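Local coordinates for protein hydroxyethylphosphonate dioxygenase (Streptomyces albus, PDB 6B9R) that probably uses a bound iron and dioxygen to cleave 2-hydroxyethylphosphonate into hydroxymethylphosphonate and formate, at residues R131-E134 against D139-L142; A240-V245 against E287-S292; A277-L282 against V291-L296; A356-T361 against L414-I419. All blocks are in the same frame, centred on the assembly; numbering follows the deposited sequence.

Contact 1: R131-E134 against D139-L142; sequences RVVE and DNPL
In the connection between strands 123-129 and 152-158 of the metal-binding β-domain, the chain doubles back so that Arg131 meets Leu142 and Val133 meets Asn140, the second segment being shaped by an Asx turn. OD1 of Asn140 accepts a nearly straight bond from Leu142 N (2.9 Å, 169° at the hydrogen), which closes the turn over Pro141 and leaves the carbonyl of Leu142 beside the arginine. Arg131 starts out extended, CG anti to the backbone N (chi1 180°), then bends at its next two torsions, and this curl lays NH1 beside Leu142 O at 2.8 Å. The bond is weak because the hydrogen points well off the oxygen. A water near the guanidinium plane adds a second link, accepting from NH1 and donating to Pro141 O at 3.0 Å, while NH2 is held by the carbonyl of Arg103, a residue of the substrate pocket. A methionine in place of Arg131 would probably leave Leu142 O without its direct donor and cut the tie to Arg103 O. Further along, ND2 of Asn140 lies 4.0 Å from Val133 CB, the two side chains meeting at a slant. That amide nitrogen also donates to Asp135 OD1 and to a water, which in turn accepts from Glu134 N at 2.9 Å. Leu142 CD1 rests 3.9 Å from Val132 O. Backbone bonds between Ala194 and both Arg131 and Val133 fix the first segment to strand 190-194; the arrangement is a surface loop between strands of what is probably a cupin-type β-barrel.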
# COMPACT_ATOMS: atom_id res chain seq x y z
N ARG A 131 -14.65 -35.70 -0.65
CA ARG A 131 -15.94 -35.99 -1.28
C ARG A 131 -15.67 -36.48 -2.70
O ARG A 131 -15.01 -35.80 -3.49
CB ARG A 131 -16.84 -34.75 -1.29
CG ARG A 131 -18.21 -34.96 -1.93
CD ARG A 131 -19.04 -36.01 -1.20
NE ARG A 131 -19.16 -35.77 0.24
CZ ARG A 131 -20.02 -34.91 0.79
NH1 ARG A 131 -20.84 -34.20 0.03
NH2 ARG A 131 -20.05 -34.76 2.11
N VAL A 132 -16.20 -37.66 -3.02
CA VAL A 132 -15.99 -38.31 -4.31
C VAL A 132 -17.26 -38.20 -5.14
O VAL A 132 -18.35 -38.54 -4.66
CB VAL A 132 -15.60 -39.79 -4.12
CG1 VAL A 132 -15.63 -40.52 -5.45
CG2 VAL A 132 -14.22 -39.89 -3.48
N VAL A 133 -17.12 -37.73 -6.38
CA VAL A 133 -18.25 -37.59 -7.27
C VAL A 133 -18.09 -38.57 -8.44
O VAL A 133 -16.99 -39.05 -8.74
CB VAL A 133 -18.43 -36.16 -7.80
CG1 VAL A 133 -18.75 -35.19 -6.66
CG2 VAL A 133 -17.18 -35.74 -8.59
N GLU A 134 -19.20 -38.83 -9.11
CA GLU A 134 -19.22 -39.74 -10.25
C GLU A 134 -19.52 -39.04 -11.57
O GLU A 134 -19.62 -39.71 -12.61
CB GLU A 134 -20.24 -40.86 -10.02
CG GLU A 134 -19.86 -41.78 -8.87
CD GLU A 134 -20.78 -42.98 -8.75
OE1 GLU A 134 -22.01 -42.82 -8.93
OE2 GLU A 134 -20.27 -44.08 -8.47
N ASP A 139 -23.97 -28.90 -10.89
CA ASP A 139 -25.16 -28.88 -10.04
C ASP A 139 -25.34 -30.17 -9.25
O ASP A 139 -26.36 -30.35 -8.59
CB ASP A 139 -26.40 -28.61 -10.89
CG ASP A 139 -26.36 -27.25 -11.56
OD1 ASP A 139 -25.97 -26.27 -10.89
OD2 ASP A 139 -26.72 -27.15 -12.75
N ASN A 140 -24.37 -31.08 -9.32
CA ASN A 140 -24.36 -32.30 -8.54
C ASN A 140 -24.59 -32.00 -7.05
O ASN A 140 -23.83 -31.22 -6.46
CB ASN A 140 -23.01 -33.01 -8.74
CG ASN A 140 -22.95 -34.40 -8.13
OD1 ASN A 140 -23.55 -34.66 -7.08
ND2 ASN A 140 -22.22 -35.29 -8.77
N PRO A 141 -25.62 -32.58 -6.43
CA PRO A 141 -25.93 -32.24 -5.03
C PRO A 141 -24.87 -32.66 -4.03
O PRO A 141 -24.95 -32.22 -2.87
CB PRO A 141 -27.25 -32.98 -4.78
CG PRO A 141 -27.23 -34.11 -5.75
CD PRO A 141 -26.57 -33.56 -6.98
N LEU A 142 -23.89 -33.47 -4.41
CA LEU A 142 -22.81 -33.82 -3.50
C LEU A 142 -21.80 -32.70 -3.32
O LEU A 142 -20.96 -32.78 -2.42
CB LEU A 142 -22.10 -35.09 -3.97
CG LEU A 142 -22.92 -36.37 -3.97
CD1 LEU A 142 -22.13 -37.52 -4.62
CD2 LEU A 142 -23.34 -36.74 -2.55
O HOH W 1 -23.56 -32.41 -0.23
O HOH W 2 -21.99 -38.21 -8.38

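Contact 2: A240-V245 against E287-S292; sequences AMLRSV and EALGVS
Leu289, just beyond helix 279-288, directs its side chain at helix 238-249 and meets both Leu242 and Val245, three residues apart on that helix. A single methyl does most of the work: CD1 of Leu289 lies 3.9 Å from Leu242 CD1 and 4.0 Å from Val245 CG1, and so settles against two neighbours at once. The two leucines cross at about a right angle, whereas the valine meets Leu289 at a slant and touches its CB as well. Leu242 leaves its helix to one side, but with CG anti to the backbone N (chi1 177°) and a bend at chi2 its tip swings in to the contact. Val245 already faces the partner, and its CG1, likewise anti to N at -179°, is the branch extended across the gap, where it also reaches CG1 of Val291 at 4.3 Å. Between Leu289 and Val291 the chain must turn sharply. Gly290, with a positive phi of 65°, ends the helix in a Schellman motif, and the turn lets the side chains on both sides of it point to the same helix. All four side chains are buried, with Leu256 of helix 253-260 and Leu270 of helix 264-271 packing on the same cluster. Such an apolar centre among short helices is consistent with the Cro/C1-type helix-turn-helix fold to which this part of the sequence belongs.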
# COMPACT_ATOMS: atom_id res chain seq x y z
N ALA A 240 -11.85 6.04 -17.71
CA ALA A 240 -12.18 6.28 -16.31
C ALA A 240 -10.96 6.73 -15.52
O ALA A 240 -11.06 7.61 -14.65
CB ALA A 240 -12.77 5.01 -15.68
N MET A 241 -9.81 6.11 -15.79
CA MET A 241 -8.54 6.51 -15.20
C MET A 241 -8.22 7.96 -15.53
O MET A 241 -7.85 8.75 -14.65
CB MET A 241 -7.45 5.57 -15.72
CG MET A 241 -6.07 5.71 -15.10
SD MET A 241 -6.04 5.03 -13.44
CE MET A 241 -6.11 6.58 -12.59
N LEU A 242 -8.35 8.34 -16.81
CA LEU A 242 -8.13 9.73 -17.19
C LEU A 242 -9.09 10.66 -16.47
O LEU A 242 -8.68 11.69 -15.91
CB LEU A 242 -8.27 9.88 -18.71
CG LEU A 242 -8.13 11.31 -19.25
CD1 LEU A 242 -6.73 11.86 -18.94
CD2 LEU A 242 -8.41 11.34 -20.75
N ARG A 243 -10.39 10.33 -16.45
CA ARG A 243 -11.34 11.17 -15.70
C ARG A 243 -10.94 11.28 -14.23
O ARG A 243 -11.07 12.34 -13.62
CB ARG A 243 -12.76 10.61 -15.81
CG ARG A 243 -13.38 10.69 -17.22
CD ARG A 243 -14.88 10.45 -17.18
NE ARG A 243 -15.26 9.28 -16.38
CZ ARG A 243 -15.35 8.04 -16.86
NH1 ARG A 243 -15.08 7.79 -18.14
NH2 ARG A 243 -15.72 7.04 -16.07
N SER A 244 -10.46 10.18 -13.65
CA SER A 244 -10.11 10.20 -12.24
C SER A 244 -8.93 11.12 -11.96
O SER A 244 -8.92 11.85 -10.95
CB SER A 244 -9.83 8.77 -11.76
OG SER A 244 -9.54 8.76 -10.37
N VAL A 245 -7.91 11.10 -12.82
CA VAL A 245 -6.76 11.98 -12.62
C VAL A 245 -7.15 13.42 -12.88
O VAL A 245 -6.69 14.34 -12.18
CB VAL A 245 -5.57 11.53 -13.49
CG1 VAL A 245 -4.36 12.43 -13.26
CG2 VAL A 245 -5.20 10.08 -13.16
N GLU A 287 2.16 14.58 -18.79
CA GLU A 287 2.93 15.76 -18.41
C GLU A 287 2.02 16.89 -17.97
O GLU A 287 2.32 17.61 -17.01
CB GLU A 287 3.82 16.23 -19.57
CG GLU A 287 4.82 17.35 -19.20
CD GLU A 287 4.22 18.76 -19.06
OE1 GLU A 287 3.17 19.07 -19.67
OE2 GLU A 287 4.83 19.59 -18.34
N ALA A 288 0.91 17.08 -18.69
CA ALA A 288 -0.01 18.14 -18.32
C ALA A 288 -0.62 17.88 -16.96
O ALA A 288 -0.94 18.83 -16.23
CB ALA A 288 -1.11 18.26 -19.38
N LEU A 289 -0.79 16.61 -16.59
CA LEU A 289 -1.39 16.21 -15.32
C LEU A 289 -0.36 15.96 -14.23
O LEU A 289 -0.73 15.54 -13.13
CB LEU A 289 -2.24 14.95 -15.53
CG LEU A 289 -3.49 15.17 -16.39
CD1 LEU A 289 -4.05 13.85 -16.96
CD2 LEU A 289 -4.56 15.93 -15.61
N GLY A 290 0.91 16.22 -14.50
CA GLY A 290 1.91 16.03 -13.46
C GLY A 290 2.08 14.60 -13.00
O GLY A 290 2.35 14.36 -11.82
N VAL A 291 1.92 13.64 -13.90
CA VAL A 291 2.09 12.24 -13.54
C VAL A 291 2.92 11.55 -14.62
O VAL A 291 3.08 12.04 -15.74
CB VAL A 291 0.74 11.51 -13.36
CG1 VAL A 291 -0.15 12.26 -12.36
CG2 VAL A 291 0.03 11.37 -14.71
N SER A 292 3.48 10.40 -14.24
CA SER A 292 4.08 9.52 -15.22
C SER A 292 3.00 8.85 -16.06
O SER A 292 1.89 8.61 -15.59
CB SER A 292 4.94 8.46 -14.53
OG SER A 292 5.28 7.41 -15.43

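Contact 3: A277-L282 against V291-L296; sequences AEWPEL and VSVREL
Trp279 and Leu282, on the opening turn of helix 279-288, receive Val293 and Leu296 from the chain that returns past it. The helix is prepared one residue earlier: Glu278 occupies the N-cap position, and its backbone N donates to OE1 of Glu281 (3.0 Å), approaching the carboxylate on its anti side and 21° out of plane. The other oxygen of Glu281 forms a salt bridge with Arg266, so this carboxylate ties the helix start to helix 264-271. Trp279 comes next, leaving the helix to one side and bringing the edge of its six-membered ring nearer, where CZ3 lies 4.3 Å from Val293 CG1. The ring itself also stacks on Trp279 of the second subunit. Leu282 then supplies the broadest surface. Its CB meets Val293 CG1 at 4.2 Å, its CD2 lies 4.1 Å from Leu296 CB, and its side chain and that of Leu296 run past each other in opposite directions. Val293 straddles this position: with CG1 anti to its backbone N (chi1 171°), that methyl faces the tryptophan edge and Leu282 CB, while CG2 comes to 3.9 Å from Leu282 O. Leu296 CD1 approaches the same carbonyl oxygen, so this one oxygen has a methyl of each residue near it. The returning 291-296 chain thus lies along helix 279-288, reaches helix 238-249 where Leu296 touches Val245, and borders the second subunit, whose Glu295 makes a salt bridge with Arg294.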
# COMPACT_ATOMS: atom_id res chain seq x y z
N ALA A 277 -5.39 6.06 -24.96
CA ALA A 277 -4.93 7.01 -25.96
C ALA A 277 -3.67 6.47 -26.66
O ALA A 277 -3.04 5.51 -26.21
CB ALA A 277 -4.67 8.37 -25.32
N GLU A 278 -3.31 7.11 -27.76
CA GLU A 278 -2.05 6.80 -28.43
C GLU A 278 -0.88 7.23 -27.55
O GLU A 278 -0.99 8.16 -26.74
CB GLU A 278 -1.98 7.49 -29.79
CG GLU A 278 -3.24 7.35 -30.65
CD GLU A 278 -3.45 5.93 -31.16
OE1 GLU A 278 -4.60 5.60 -31.51
OE2 GLU A 278 -2.47 5.16 -31.22
N TRP A 279 0.26 6.54 -27.69
CA TRP A 279 1.41 6.82 -26.83
C TRP A 279 1.81 8.29 -26.81
O TRP A 279 2.03 8.83 -25.71
CB TRP A 279 2.61 5.94 -27.24
CG TRP A 279 2.37 4.49 -26.99
CD1 TRP A 279 2.32 3.49 -27.93
CD2 TRP A 279 2.11 3.87 -25.73
NE1 TRP A 279 2.06 2.29 -27.32
CE2 TRP A 279 1.92 2.49 -25.97
CE3 TRP A 279 2.01 4.34 -24.41
CZ2 TRP A 279 1.64 1.58 -24.95
CZ3 TRP A 279 1.74 3.43 -23.40
CH2 TRP A 279 1.55 2.07 -23.68
N PRO A 280 1.90 9.00 -27.93
CA PRO A 280 2.23 10.43 -27.85
C PRO A 280 1.17 11.24 -27.12
O PRO A 280 1.51 12.23 -26.45
CB PRO A 280 2.34 10.85 -29.32
CG PRO A 280 2.61 9.59 -30.05
CD PRO A 280 1.80 8.57 -29.34
N GLU A 281 -0.10 10.86 -27.24
CA GLU A 281 -1.16 11.51 -26.47
C GLU A 281 -1.02 11.22 -24.99
O GLU A 281 -1.20 12.12 -24.15
CB GLU A 281 -2.53 11.07 -26.99
CG GLU A 281 -2.80 11.47 -28.42
CD GLU A 281 -4.08 10.88 -28.97
OE1 GLU A 281 -4.44 9.75 -28.58
OE2 GLU A 281 -4.74 11.55 -29.80
N LEU A 282 -0.73 9.97 -24.63
CA LEU A 282 -0.56 9.64 -23.22
C LEU A 282 0.58 10.44 -22.60
O LEU A 282 0.48 10.90 -21.46
CB LEU A 282 -0.32 8.14 -23.04
CG LEU A 282 -1.50 7.20 -23.27
CD1 LEU A 282 -1.01 5.77 -23.26
CD2 LEU A 282 -2.55 7.39 -22.19
N VAL A 291 1.92 13.64 -13.90
CA VAL A 291 2.09 12.24 -13.54
C VAL A 291 2.92 11.55 -14.62
O VAL A 291 3.08 12.04 -15.74
CB VAL A 291 0.74 11.51 -13.36
CG1 VAL A 291 -0.15 12.26 -12.36
CG2 VAL A 291 0.03 11.37 -14.71
N SER A 292 3.48 10.40 -14.24
CA SER A 292 4.08 9.52 -15.22
C SER A 292 3.00 8.85 -16.06
O SER A 292 1.89 8.61 -15.59
CB SER A 292 4.94 8.46 -14.53
OG SER A 292 5.28 7.41 -15.43
N VAL A 293 3.34 8.54 -17.31
CA VAL A 293 2.45 7.76 -18.16
C VAL A 293 1.96 6.52 -17.43
O VAL A 293 0.83 6.06 -17.64
CB VAL A 293 3.15 7.40 -19.49
CG1 VAL A 293 2.33 6.40 -20.29
CG2 VAL A 293 3.43 8.65 -20.31
N ARG A 294 2.79 6.00 -16.52
CA ARG A 294 2.40 4.85 -15.70
C ARG A 294 1.02 5.02 -15.09
O ARG A 294 0.23 4.07 -15.03
CB ARG A 294 3.46 4.63 -14.62
CG ARG A 294 3.23 3.43 -13.72
CD ARG A 294 4.35 3.24 -12.68
NE ARG A 294 3.97 2.18 -11.74
CZ ARG A 294 4.49 0.95 -11.74
NH1 ARG A 294 4.05 0.06 -10.87
NH2 ARG A 294 5.46 0.61 -12.58
N GLU A 295 0.69 6.24 -14.63
CA GLU A 295 -0.53 6.44 -13.88
C GLU A 295 -1.78 6.54 -14.75
O GLU A 295 -2.89 6.49 -14.20
CB GLU A 295 -0.41 7.70 -13.01
CG GLU A 295 0.69 7.57 -11.98
CD GLU A 295 0.41 6.48 -10.95
OE1 GLU A 295 -0.78 6.19 -10.69
OE2 GLU A 295 1.37 5.92 -10.39
N LEU A 296 -1.65 6.66 -16.07
CA LEU A 296 -2.80 6.68 -16.97
C LEU A 296 -3.08 5.33 -17.60
O LEU A 296 -4.05 5.20 -18.36
CB LEU A 296 -2.60 7.73 -18.07
CG LEU A 296 -2.43 9.19 -17.61
CD1 LEU A 296 -2.23 10.10 -18.83
CD2 LEU A 296 -3.62 9.67 -16.79

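Contact 4: A356-T361 against L414-I419; sequences APLPPT and LLMLRI
A water gripped by Pro359 O and Arg418 NH2 bridges the two segments, donating to the carbonyl oxygen at 2.6 Å and accepting from the guanidinium at 2.8 Å. It lies at the edge of that group, near its plane. One face is taken by Thr361, whose CG2 stands 3.6 Å above the plane, displaced toward the rim. The threonine is turned with OG1 anti to its backbone N (chi1 175°), which leaves the methyl to meet Arg418 while OG1 bonds to Gln363 OE1. Strand 412-419 is an inner member of an antiparallel sheet in this cupin-like half of the chain, and Gln365 on the adjoining strand 364-369 takes the bond from Arg418 NE. NH1 crosses the subunit boundary to the carbonyls of Ala247 and Ala248 of the second subunit. A leucine in place of Arg418 would probably deprive those carbonyls and the bridging water of this donor, and leave Thr361 CG2 without the flat group beneath it. Two residues earlier on the strand, Met416 reaches tip to tip toward Leu358, CE to CD1 at 4.0 Å, the bend at its last torsion (chi3 -80°) setting the methyl. Leu250 of the second subunit packs on Leu358, Pro359 and Arg418.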
# COMPACT_ATOMS: atom_id res chain seq x y z
N ALA A 356 23.66 -22.63 -8.80
CA ALA A 356 22.67 -21.80 -9.51
C ALA A 356 21.87 -20.95 -8.53
O ALA A 356 20.67 -21.17 -8.33
CB ALA A 356 21.73 -22.67 -10.34
N PRO A 357 22.49 -19.94 -7.94
CA PRO A 357 21.72 -19.02 -7.10
C PRO A 357 20.64 -18.34 -7.92
O PRO A 357 20.87 -17.90 -9.05
CB PRO A 357 22.77 -18.03 -6.58
CG PRO A 357 23.87 -18.10 -7.58
CD PRO A 357 23.90 -19.52 -8.08
N LEU A 358 19.45 -18.28 -7.37
CA LEU A 358 18.38 -17.55 -8.05
C LEU A 358 18.53 -16.06 -7.79
O LEU A 358 18.91 -15.66 -6.68
CB LEU A 358 17.02 -18.03 -7.56
CG LEU A 358 16.67 -19.45 -8.02
CD1 LEU A 358 15.29 -19.86 -7.53
CD2 LEU A 358 16.72 -19.47 -9.54
N PRO A 359 18.25 -15.22 -8.78
CA PRO A 359 18.31 -13.77 -8.57
C PRO A 359 17.38 -13.35 -7.45
O PRO A 359 16.24 -13.84 -7.37
CB PRO A 359 17.86 -13.18 -9.92
CG PRO A 359 18.09 -14.27 -10.91
CD PRO A 359 17.87 -15.56 -10.16
N PRO A 360 17.84 -12.50 -6.54
CA PRO A 360 16.93 -11.96 -5.52
C PRO A 360 15.77 -11.24 -6.19
O PRO A 360 15.92 -10.61 -7.24
CB PRO A 360 17.82 -10.98 -4.74
CG PRO A 360 19.21 -11.51 -4.94
CD PRO A 360 19.22 -12.01 -6.36
N THR A 361 14.60 -11.38 -5.59
CA THR A 361 13.40 -10.70 -6.04
C THR A 361 12.83 -9.88 -4.90
O THR A 361 13.05 -10.18 -3.72
CB THR A 361 12.34 -11.69 -6.58
OG1 THR A 361 11.15 -10.97 -6.92
CG2 THR A 361 12.00 -12.76 -5.54
N LEU A 414 9.40 -28.87 -7.11
CA LEU A 414 8.76 -28.12 -6.05
C LEU A 414 7.81 -27.09 -6.65
O LEU A 414 7.90 -26.73 -7.82
CB LEU A 414 9.78 -27.44 -5.12
CG LEU A 414 10.79 -26.37 -5.53
CD1 LEU A 414 10.12 -25.02 -5.81
CD2 LEU A 414 11.80 -26.23 -4.40
N LEU A 415 6.89 -26.63 -5.81
CA LEU A 415 5.94 -25.60 -6.18
C LEU A 415 6.42 -24.28 -5.58
O LEU A 415 6.82 -24.24 -4.41
CB LEU A 415 4.55 -25.95 -5.65
CG LEU A 415 3.39 -24.98 -5.88
CD1 LEU A 415 3.15 -24.75 -7.36
CD2 LEU A 415 2.13 -25.53 -5.20
N MET A 416 6.41 -23.21 -6.38
CA MET A 416 6.87 -21.90 -5.94
C MET A 416 5.79 -20.86 -6.22
O MET A 416 5.31 -20.73 -7.35
CB MET A 416 8.18 -21.50 -6.65
CG MET A 416 8.62 -20.04 -6.47
SD MET A 416 10.08 -19.63 -7.48
CE MET A 416 11.41 -20.29 -6.49
N LEU A 417 5.39 -20.13 -5.18
CA LEU A 417 4.47 -19.01 -5.33
C LEU A 417 5.16 -17.78 -4.76
O LEU A 417 5.54 -17.77 -3.59
CB LEU A 417 3.15 -19.25 -4.59
CG LEU A 417 2.21 -18.04 -4.74
CD1 LEU A 417 1.78 -17.82 -6.20
CD2 LEU A 417 0.99 -18.16 -3.85
N ARG A 418 5.31 -16.75 -5.60
CA ARG A 418 5.95 -15.49 -5.24
C ARG A 418 4.89 -14.41 -5.33
O ARG A 418 4.15 -14.35 -6.31
CB ARG A 418 7.11 -15.18 -6.19
CG ARG A 418 7.89 -16.41 -6.61
CD ARG A 418 8.89 -16.05 -7.70
NE ARG A 418 10.26 -16.23 -7.25
CZ ARG A 418 11.30 -15.63 -7.81
NH1 ARG A 418 11.13 -14.78 -8.82
NH2 ARG A 418 12.53 -15.86 -7.34
N ILE A 419 4.81 -13.55 -4.31
CA ILE A 419 3.79 -12.51 -4.27
C ILE A 419 4.43 -11.20 -3.84
O ILE A 419 5.44 -11.18 -3.13
CB ILE A 419 2.63 -12.87 -3.31
CG1 ILE A 419 3.13 -12.99 -1.87
CG2 ILE A 419 1.95 -14.18 -3.74
CD1 ILE A 419 2.01 -13.12 -0.84
O HOH W 3 14.38 -14.65 -9.05

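How the contacts relate
From the N terminus, contact 1 comes first and closes a short surface loop of the iron-binding β-domain, well apart from the rest. Contact 2 then opens on helix 238-249 and closes 42 residues later, enclosing helices 253-260 and 264-271. Contact 3 opens inside that span and ends slightly beyond it; the two share Val291 and Ser292 and touch directly, for example through Met241 and Glu295, so together they pack the chain that follows helix 279-288 against helix 238-249 and the start of 279-288. Contact 4 follows in series, tying the loop before strand 364-369 to strand 412-419 with five strands between. Its link to the helices is intersubunit: it meets the partner's helix 238-249, the helix used by contact 2.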